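Local coordinates for protein arylamine n-acetyltransferase NAT (PDB 4BGF) that probably transfers an acetyl group from acetyl-CoA to the amino group of arylamines, at residues L81-V95 against P106-P118. Residues are numbered along the deposited sequence; the frame is centred on the assembly and turned at random.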
ATOM      1  N   LEU A  81      -3.552  12.168  -7.924  1.00 30.18           N
ATOM      2  CA  LEU A  81      -4.307  13.210  -7.233  1.00 31.53           C
ATOM      3  C   LEU A  81      -3.837  14.613  -7.564  1.00 29.87           C
ATOM      4  O   LEU A  81      -4.631  15.534  -7.619  1.00 30.00           O
ATOM      5  CB  LEU A  81      -4.266  13.006  -5.731  1.00 22.16           C
ATOM      6  CG  LEU A  81      -4.800  11.663  -5.269  1.00 21.44           C
ATOM      7  CD1 LEU A  81      -4.728  11.618  -3.792  1.00 26.67           C
ATOM      8  CD2 LEU A  81      -6.220  11.468  -5.725  1.00 22.91           C
ATOM      9  N   ALA A  82      -2.547  14.771  -7.791  1.00 28.64           N
ATOM     10  CA  ALA A  82      -2.010  16.053  -8.184  1.00 24.60           C
ATOM     11  C   ALA A  82      -2.484  16.421  -9.581  1.00 26.47           C
ATOM     12  O   ALA A  82      -2.911  17.526  -9.804  1.00 35.13           O
ATOM     13  CB  ALA A  82      -0.534  16.012  -8.121  1.00 23.57           C
ATOM     14  N   GLU A  83      -2.441  15.480 -10.514  1.00 26.42           N
ATOM     15  CA  GLU A  83      -2.901  15.708 -11.891  1.00 33.53           C
ATOM     16  C   GLU A  83      -4.385  16.054 -11.986  1.00 34.71           C
ATOM     17  O   GLU A  83      -4.840  16.592 -12.993  1.00 32.83           O
ATOM     18  CB  GLU A  83      -2.646  14.482 -12.773  1.00 33.44           C
ATOM     19  N   LEU A  84      -5.139  15.753 -10.943  1.00 35.58           N
ATOM     20  CA  LEU A  84      -6.558  16.019 -10.951  1.00 34.78           C
ATOM     21  C   LEU A  84      -6.907  17.329 -10.274  1.00 32.03           C
ATOM     22  O   LEU A  84      -8.061  17.733 -10.304  1.00 47.06           O
ATOM     23  CB  LEU A  84      -7.284  14.876 -10.256  1.00 29.98           C
ATOM     24  CG  LEU A  84      -7.458  13.621 -11.107  1.00 29.93           C
ATOM     25  CD1 LEU A  84      -8.068  12.575 -10.263  1.00 30.40           C
ATOM     26  CD2 LEU A  84      -8.309  13.862 -12.316  1.00 32.40           C
ATOM     27  N   GLY A  85      -5.926  17.974  -9.648  1.00 34.86           N
ATOM     28  CA  GLY A  85      -6.169  19.185  -8.882  1.00 37.47           C
ATOM     29  C   GLY A  85      -6.213  19.059  -7.361  1.00 36.47           C
ATOM     30  O   GLY A  85      -6.658  19.986  -6.696  1.00 31.98           O
ATOM     31  N   TYR A  86      -5.755  17.940  -6.807  1.00 28.73           N
ATOM     32  CA  TYR A  86      -5.619  17.808  -5.353  1.00 34.20           C
ATOM     33  C   TYR A  86      -4.261  18.379  -4.955  1.00 26.80           C
ATOM     34  O   TYR A  86      -3.367  18.458  -5.778  1.00 26.54           O
ATOM     35  CB  TYR A  86      -5.704  16.344  -4.897  1.00 25.97           C
ATOM     36  CG  TYR A  86      -7.032  15.641  -5.124  1.00 26.76           C
ATOM     37  CD1 TYR A  86      -7.396  15.159  -6.387  1.00 27.50           C
ATOM     38  CD2 TYR A  86      -7.904  15.423  -4.081  1.00 27.08           C
ATOM     39  CE1 TYR A  86      -8.559  14.503  -6.594  1.00 29.91           C
ATOM     40  CE2 TYR A  86      -9.106  14.770  -4.302  1.00 27.98           C
ATOM     41  CZ  TYR A  86      -9.420  14.311  -5.555  1.00 28.52           C
ATOM     42  OH  TYR A  86     -10.607  13.672  -5.770  1.00 29.60           O
ATOM     43  N   ARG A  87      -4.118  18.800  -3.705  1.00 31.48           N
ATOM     44  CA  ARG A  87      -2.822  19.219  -3.186  1.00 25.89           C
ATOM     45  C   ARG A  87      -2.244  18.079  -2.402  1.00 23.97           C
ATOM     46  O   ARG A  87      -2.827  17.680  -1.416  1.00 27.00           O
ATOM     47  CB  ARG A  87      -2.949  20.428  -2.275  1.00 27.21           C
ATOM     48  CG  ARG A  87      -1.651  20.809  -1.579  1.00 34.96           C
ATOM     49  CD  ARG A  87      -0.944  21.908  -2.308  1.00 39.78           C
ATOM     50  NE  ARG A  87       0.086  22.528  -1.495  1.00 49.08           N
ATOM     51  CZ  ARG A  87      -0.142  23.218  -0.381  1.00 56.32           C
ATOM     52  NH1 ARG A  87      -1.378  23.383   0.080  1.00 57.55           N
ATOM     53  NH2 ARG A  87       0.879  23.743   0.276  1.00 58.38           N
ATOM     54  N   VAL A  88      -1.094  17.571  -2.835  1.00 28.93           N
ATOM     55  CA  VAL A  88      -0.496  16.373  -2.252  1.00 21.05           C
ATOM     56  C   VAL A  88       0.836  16.649  -1.550  1.00 22.69           C
ATOM     57  O   VAL A  88       1.789  17.068  -2.174  1.00 24.23           O
ATOM     58  CB  VAL A  88      -0.245  15.288  -3.349  1.00 27.78           C
ATOM     59  CG1 VAL A  88       0.228  13.944  -2.728  1.00 24.88           C
ATOM     60  CG2 VAL A  88      -1.466  15.082  -4.235  1.00 21.06           C
ATOM     61  N   ARG A  89       0.886  16.380  -0.248  1.00 26.38           N
ATOM     62  CA  ARG A  89       2.109  16.438   0.543  1.00 25.45           C
ATOM     63  C   ARG A  89       2.492  15.017   0.947  1.00 24.80           C
ATOM     64  O   ARG A  89       1.705  14.319   1.553  1.00 22.00           O
ATOM     65  CB  ARG A  89       1.860  17.282   1.787  1.00 30.47           C
ATOM     66  CG  ARG A  89       1.569  18.759   1.497  1.00 33.03           C
ATOM     67  CD  ARG A  89       1.658  19.621   2.720  1.00 40.16           C
ATOM     68  NE  ARG A  89       0.539  19.453   3.645  1.00 49.44           N
ATOM     69  CZ  ARG A  89      -0.619  20.107   3.563  1.00 58.70           C
ATOM     70  NH1 ARG A  89      -0.848  20.975   2.583  1.00 59.06           N
ATOM     71  NH2 ARG A  89      -1.567  19.887   4.469  1.00 64.67           N
ATOM     72  N   ARG A  90       3.696  14.575   0.620  1.00 26.82           N
ATOM     73  CA  ARG A  90       4.091  13.216   0.974  1.00 22.07           C
ATOM     74  C   ARG A  90       4.765  13.139   2.355  1.00 21.91           C
ATOM     75  O   ARG A  90       5.684  13.911   2.641  1.00 16.91           O
ATOM     76  CB  ARG A  90       5.021  12.692  -0.098  1.00 23.29           C
ATOM     77  CG  ARG A  90       4.344  12.548  -1.410  1.00 21.13           C
ATOM     78  CD  ARG A  90       5.335  12.438  -2.520  1.00 21.57           C
ATOM     79  NE  ARG A  90       4.704  12.317  -3.831  1.00 22.71           N
ATOM     80  CZ  ARG A  90       4.116  11.223  -4.300  1.00 17.66           C
ATOM     81  NH1 ARG A  90       4.017  10.131  -3.571  1.00 20.67           N
ATOM     82  NH2 ARG A  90       3.612  11.228  -5.504  1.00 16.48           N
ATOM     83  N   PHE A  91       4.326  12.170   3.178  1.00 19.78           N
ATOM     84  CA  PHE A  91       4.804  11.983   4.557  1.00 16.45           C
ATOM     85  C   PHE A  91       5.606  10.700   4.706  1.00 19.62           C
ATOM     86  O   PHE A  91       5.398   9.751   3.948  1.00 19.28           O
ATOM     87  CB  PHE A  91       3.620  11.893   5.538  1.00 17.17           C
ATOM     88  CG  PHE A  91       2.747  13.123   5.565  1.00 20.81           C
ATOM     89  CD1 PHE A  91       3.295  14.400   5.396  1.00 21.33           C
ATOM     90  CD2 PHE A  91       1.382  13.008   5.743  1.00 24.29           C
ATOM     91  CE1 PHE A  91       2.497  15.528   5.420  1.00 20.12           C
ATOM     92  CE2 PHE A  91       0.568  14.128   5.761  1.00 20.03           C
ATOM     93  CZ  PHE A  91       1.130  15.388   5.590  1.00 20.68           C
ATOM     94  N   ALA A  92       6.522  10.677   5.680  1.00 24.27           N
ATOM     95  CA  ALA A  92       7.283   9.475   6.032  1.00 20.77           C
ATOM     96  C   ALA A  92       6.723   8.853   7.306  1.00 21.30           C
ATOM     97  O   ALA A  92       6.175   9.559   8.137  1.00 22.76           O
ATOM     98  CB  ALA A  92       8.719   9.818   6.228  1.00 20.34           C
ATOM     99  N   ALA A  93       6.854   7.542   7.467  1.00 23.85           N
ATOM    100  CA  ALA A  93       6.341   6.873   8.663  1.00 22.88           C
ATOM    101  C   ALA A  93       7.154   5.641   9.103  1.00 16.96           C
ATOM    102  O   ALA A  93       7.784   4.979   8.287  1.00 18.78           O
ATOM    103  CB  ALA A  93       4.902   6.490   8.415  1.00 24.68           C
ATOM    104  N   ARG A  94       7.104   5.320  10.392  1.00 18.18           N
ATOM    105  CA  ARG A  94       7.755   4.134  10.914  1.00 18.66           C
ATOM    106  C   ARG A  94       6.677   3.155  11.310  1.00 26.51           C
ATOM    107  O   ARG A  94       5.782   3.484  12.076  1.00 24.52           O
ATOM    108  CB  ARG A  94       8.627   4.428  12.141  1.00 20.17           C
ATOM    109  CG  ARG A  94       9.568   5.597  12.014  1.00 20.28           C
ATOM    110  CD  ARG A  94      10.277   5.777  13.310  1.00 22.08           C
ATOM    111  NE  ARG A  94      11.036   7.011  13.343  1.00 26.25           N
ATOM    112  CZ  ARG A  94      12.250   7.188  12.831  1.00 23.10           C
ATOM    113  NH1 ARG A  94      12.901   6.209  12.216  1.00 21.66           N
ATOM    114  NH2 ARG A  94      12.798   8.385  12.920  1.00 22.97           N
ATOM    115  N   VAL A  95       6.799   1.931  10.810  1.00 30.19           N
ATOM    116  CA  VAL A  95       5.809   0.897  11.043  1.00 26.72           C
ATOM    117  C   VAL A  95       6.095   0.206  12.373  1.00 30.42           C
ATOM    118  O   VAL A  95       7.127  -0.440  12.529  1.00 30.41           O
ATOM    119  CB  VAL A  95       5.824  -0.131   9.891  1.00 23.34           C
ATOM    120  CG1 VAL A  95       4.783  -1.201  10.104  1.00 20.86           C
ATOM    121  CG2 VAL A  95       5.584   0.561   8.580  1.00 22.43           C
ATOM    122  N   PRO A 106      11.737   1.505  14.373  1.00 24.06           N
ATOM    123  CA  PRO A 106      11.918   1.135  12.980  1.00 22.30           C
ATOM    124  C   PRO A 106      12.516   2.280  12.168  1.00 26.07           C
ATOM    125  O   PRO A 106      12.498   3.411  12.647  1.00 21.85           O
ATOM    126  CB  PRO A 106      10.494   0.863  12.526  1.00 21.29           C
ATOM    127  CG  PRO A 106       9.746   0.619  13.725  1.00 22.72           C
ATOM    128  CD  PRO A 106      10.320   1.472  14.750  1.00 24.15           C
ATOM    129  N   PRO A 107      13.035   1.984  10.957  1.00 26.82           N
ATOM    130  CA  PRO A 107      13.456   3.050  10.046  1.00 19.37           C
ATOM    131  C   PRO A 107      12.242   3.686   9.396  1.00 18.17           C
ATOM    132  O   PRO A 107      11.202   3.046   9.309  1.00 17.72           O
ATOM    133  CB  PRO A 107      14.322   2.312   9.014  1.00 18.91           C
ATOM    134  CG  PRO A 107      13.804   0.960   8.989  1.00 20.93           C
ATOM    135  CD  PRO A 107      13.383   0.654  10.422  1.00 23.11           C
ATOM    136  N   GLN A 108      12.358   4.926   8.943  1.00 17.85           N
ATOM    137  CA  GLN A 108      11.236   5.562   8.245  1.00 23.29           C
ATOM    138  C   GLN A 108      11.067   5.064   6.846  1.00 21.91           C
ATOM    139  O   GLN A 108      11.431   5.746   5.926  1.00 26.10           O
ATOM    140  CB  GLN A 108      11.409   7.060   8.215  1.00 25.58           C
ATOM    141  CG  GLN A 108      11.019   7.676   9.510  1.00 28.55           C
ATOM    142  CD  GLN A 108      11.189   9.143   9.503  1.00 32.67           C
ATOM    143  OE1 GLN A 108      12.131   9.659   8.915  1.00 34.50           O
ATOM    144  NE2 GLN A 108      10.266   9.845  10.142  1.00 30.93           N
ATOM    145  N   THR A 109      10.535   3.863   6.700  1.00 21.27           N
ATOM    146  CA  THR A 109      10.490   3.192   5.412  1.00 19.07           C
ATOM    147  C   THR A 109       9.038   2.952   5.005  1.00 18.38           C
ATOM    148  O   THR A 109       8.750   2.084   4.200  1.00 22.11           O
ATOM    149  CB  THR A 109      11.258   1.831   5.417  1.00 22.42           C
ATOM    150  OG1 THR A 109      10.792   1.004   6.478  1.00 28.48           O
ATOM    151  CG2 THR A 109      12.762   2.019   5.557  1.00 19.11           C
ATOM    152  N   HIS A 110       8.133   3.693   5.631  1.00 19.47           N
ATOM    153  CA  HIS A 110       6.787   3.826   5.133  1.00 21.63           C
ATOM    154  C   HIS A 110       6.499   5.284   4.680  1.00 21.73           C
ATOM    155  O   HIS A 110       7.106   6.227   5.159  1.00 21.04           O
ATOM    156  CB  HIS A 110       5.780   3.360   6.181  1.00 17.85           C
ATOM    157  CG  HIS A 110       4.376   3.363   5.683  1.00 17.75           C
ATOM    158  ND1 HIS A 110       3.975   2.605   4.609  1.00 13.95           N
ATOM    159  CD2 HIS A 110       3.293   4.067   6.082  1.00 18.55           C
ATOM    160  CE1 HIS A 110       2.698   2.822   4.376  1.00 14.08           C
ATOM    161  NE2 HIS A 110       2.259   3.697   5.257  1.00 19.17           N
ATOM    162  N   THR A 111       5.599   5.431   3.725  1.00 19.84           N
ATOM    163  CA  THR A 111       5.229   6.718   3.225  1.00 19.37           C
ATOM    164  C   THR A 111       3.740   6.684   2.980  1.00 19.58           C
ATOM    165  O   THR A 111       3.208   5.665   2.542  1.00 23.82           O
ATOM    166  CB  THR A 111       6.016   7.066   1.938  1.00 22.26           C
ATOM    167  OG1 THR A 111       5.782   8.435   1.570  1.00 26.61           O
ATOM    168  CG2 THR A 111       5.641   6.182   0.802  1.00 21.34           C
ATOM    169  N   LEU A 112       3.072   7.774   3.333  1.00 19.01           N
ATOM    170  CA  LEU A 112       1.662   7.978   3.048  1.00 18.33           C
ATOM    171  C   LEU A 112       1.483   9.424   2.480  1.00 18.87           C
ATOM    172  O   LEU A 112       2.469  10.103   2.191  1.00 21.77           O
ATOM    173  CB  LEU A 112       0.836   7.790   4.329  1.00 18.94           C
ATOM    174  CG  LEU A 112       1.154   8.758   5.489  1.00 16.43           C
ATOM    175  CD1 LEU A 112      -0.033   8.967   6.324  1.00 17.60           C
ATOM    176  CD2 LEU A 112       2.342   8.323   6.375  1.00 16.33           C
ATOM    177  N   LEU A 113       0.239   9.887   2.354  1.00 20.25           N
ATOM    178  CA  LEU A 113      -0.085  11.193   1.747  1.00 21.00           C
ATOM    179  C   LEU A 113      -0.975  11.997   2.649  1.00 18.05           C
ATOM    180  O   LEU A 113      -1.807  11.434   3.346  1.00 19.93           O
ATOM    181  CB  LEU A 113      -0.857  11.040   0.437  1.00 18.83           C
ATOM    182  CG  LEU A 113      -0.250  10.070  -0.553  1.00 21.31           C
ATOM    183  CD1 LEU A 113      -1.177   9.966  -1.759  1.00 16.66           C
ATOM    184  CD2 LEU A 113       1.177  10.484  -0.917  1.00 15.62           C
ATOM    185  N   GLY A 114      -0.807  13.323   2.603  1.00 24.90           N
ATOM    186  CA  GLY A 114      -1.745  14.264   3.197  1.00 26.33           C
ATOM    187  C   GLY A 114      -2.340  15.129   2.095  1.00 26.17           C
ATOM    188  O   GLY A 114      -1.626  15.905   1.478  1.00 28.75           O
ATOM    189  N   VAL A 115      -3.646  15.001   1.867  1.00 22.05           N
ATOM    190  CA  VAL A 115      -4.289  15.540   0.678  1.00 39.93           C
ATOM    191  C   VAL A 115      -5.301  16.619   1.068  1.00 40.20           C
ATOM    192  O   VAL A 115      -6.043  16.439   2.026  1.00 40.38           O
ATOM    193  CB  VAL A 115      -4.963  14.387  -0.158  1.00 27.75           C
ATOM    194  CG1 VAL A 115      -6.025  14.894  -1.114  1.00 23.94           C
ATOM    195  CG2 VAL A 115      -3.901  13.593  -0.916  1.00 20.90           C
ATOM    196  N   THR A 116      -5.278  17.752   0.354  1.00 38.49           N
ATOM    197  CA  THR A 116      -6.359  18.732   0.411  1.00 28.13           C
ATOM    198  C   THR A 116      -6.940  18.928  -0.984  1.00 28.99           C
ATOM    199  O   THR A 116      -6.373  18.468  -1.970  1.00 35.06           O
ATOM    200  CB  THR A 116      -5.939  20.094   1.000  1.00 37.96           C
ATOM    201  OG1 THR A 116      -4.872  20.656   0.232  1.00 38.30           O
ATOM    202  CG2 THR A 116      -5.516  19.928   2.438  1.00 37.36           C
ATOM    203  N   PHE A 117      -8.101  19.574  -1.036  1.00 31.74           N
ATOM    204  CA  PHE A 117      -8.844  19.815  -2.271  1.00 32.43           C
ATOM    205  C   PHE A 117      -9.779  20.980  -1.958  1.00 35.04           C
ATOM    206  O   PHE A 117      -9.850  21.412  -0.804  1.00 35.57           O
ATOM    207  CB  PHE A 117      -9.608  18.541  -2.767  1.00 31.99           C
ATOM    208  CG  PHE A 117     -10.464  17.911  -1.738  1.00 32.20           C
ATOM    209  CD1 PHE A 117      -9.934  17.022  -0.843  1.00 33.83           C
ATOM    210  CD2 PHE A 117     -11.795  18.218  -1.654  1.00 34.38           C
ATOM    211  CE1 PHE A 117     -10.711  16.446   0.129  1.00 35.14           C
ATOM    212  CE2 PHE A 117     -12.583  17.650  -0.687  1.00 39.46           C
ATOM    213  CZ  PHE A 117     -12.037  16.761   0.212  1.00 37.33           C
ATOM    214  N   PRO A 118     -10.471  21.509  -2.984  1.00 36.90           N
ATOM    215  CA  PRO A 118     -11.327  22.681  -2.814  1.00 39.69           C
ATOM    216  C   PRO A 118     -12.426  22.496  -1.792  1.00 42.48           C
ATOM    217  O   PRO A 118     -13.181  21.537  -1.841  1.00 41.67           O
ATOM    218  CB  PRO A 118     -11.912  22.875  -4.205  1.00 41.27           C
ATOM    219  CG  PRO A 118     -10.873  22.403  -5.071  1.00 44.69           C
ATOM    220  CD  PRO A 118     -10.312  21.192  -4.409  1.00 36.75           C
TER
HETATM  221  O   HOH W   1       4.840   8.660  -1.065  1.00 29.60           O
HETATM  222  O   HOH W   2       9.237   1.111   9.210  1.00 20.49           O
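Phe91 brings its ring up to the backbone of Gly114, with CE2 3.5 Å from CA of Gly114, a fit that depends on the glycine having no side chain. A chi1 of -61° sets CG of Phe91 anti to its carbonyl carbon and carries the ring over towards Gly114. Leu112 packs beside it: CG of Leu112 lies at the ring edge, while its CD2 reaches between CB of Phe91 and CB of Ala93. On the other face of the sheet, Leu113 runs alongside Arg90, CD2 lying 3.8 Å from CG of the arginine, whose guanidinium is held by the backbone oxygens of Asn74 and Gly75. Thr111 turns its OG1 anti to its own N (chi1 -171°) and gives a 2.7 Å hydrogen bond to Phe91 O. That oxygen also takes the N-H of Leu112 from the opposite face of its carbonyl plane, and a water links Thr111 OG1 to NH1 of Arg90.

These are neighbouring antiparallel strands, 87-95 and 110-116, in the seven-stranded antiparallel sheet, which belongs to the beta-barrel domain of the NAT fold. A classic beta bulge interrupts the regular register, with Thr109 and His110 both facing Ala93. His110 sits at the bulge, CD2 of its ring edge 3.7 Å from CB of Ala93. Its NE2 is hydrogen-bonded to Asp127 and its side chain touches Cys70, consistent with the Cys-His-Asp triad of these enzymes.

Past the bulge, Arg94 and Gln108 stack with guanidinium and amide planes 14° apart, CG of the glutamine over the guanidinium centre. NH1 of Arg94 donates to Pro106 O at 2.9 Å. At the far end, Leu81 from helix 70-83 meets Val115, CD1 to CG2 3.6 Å, while CG1 of the valine packs against CD2 of Tyr86.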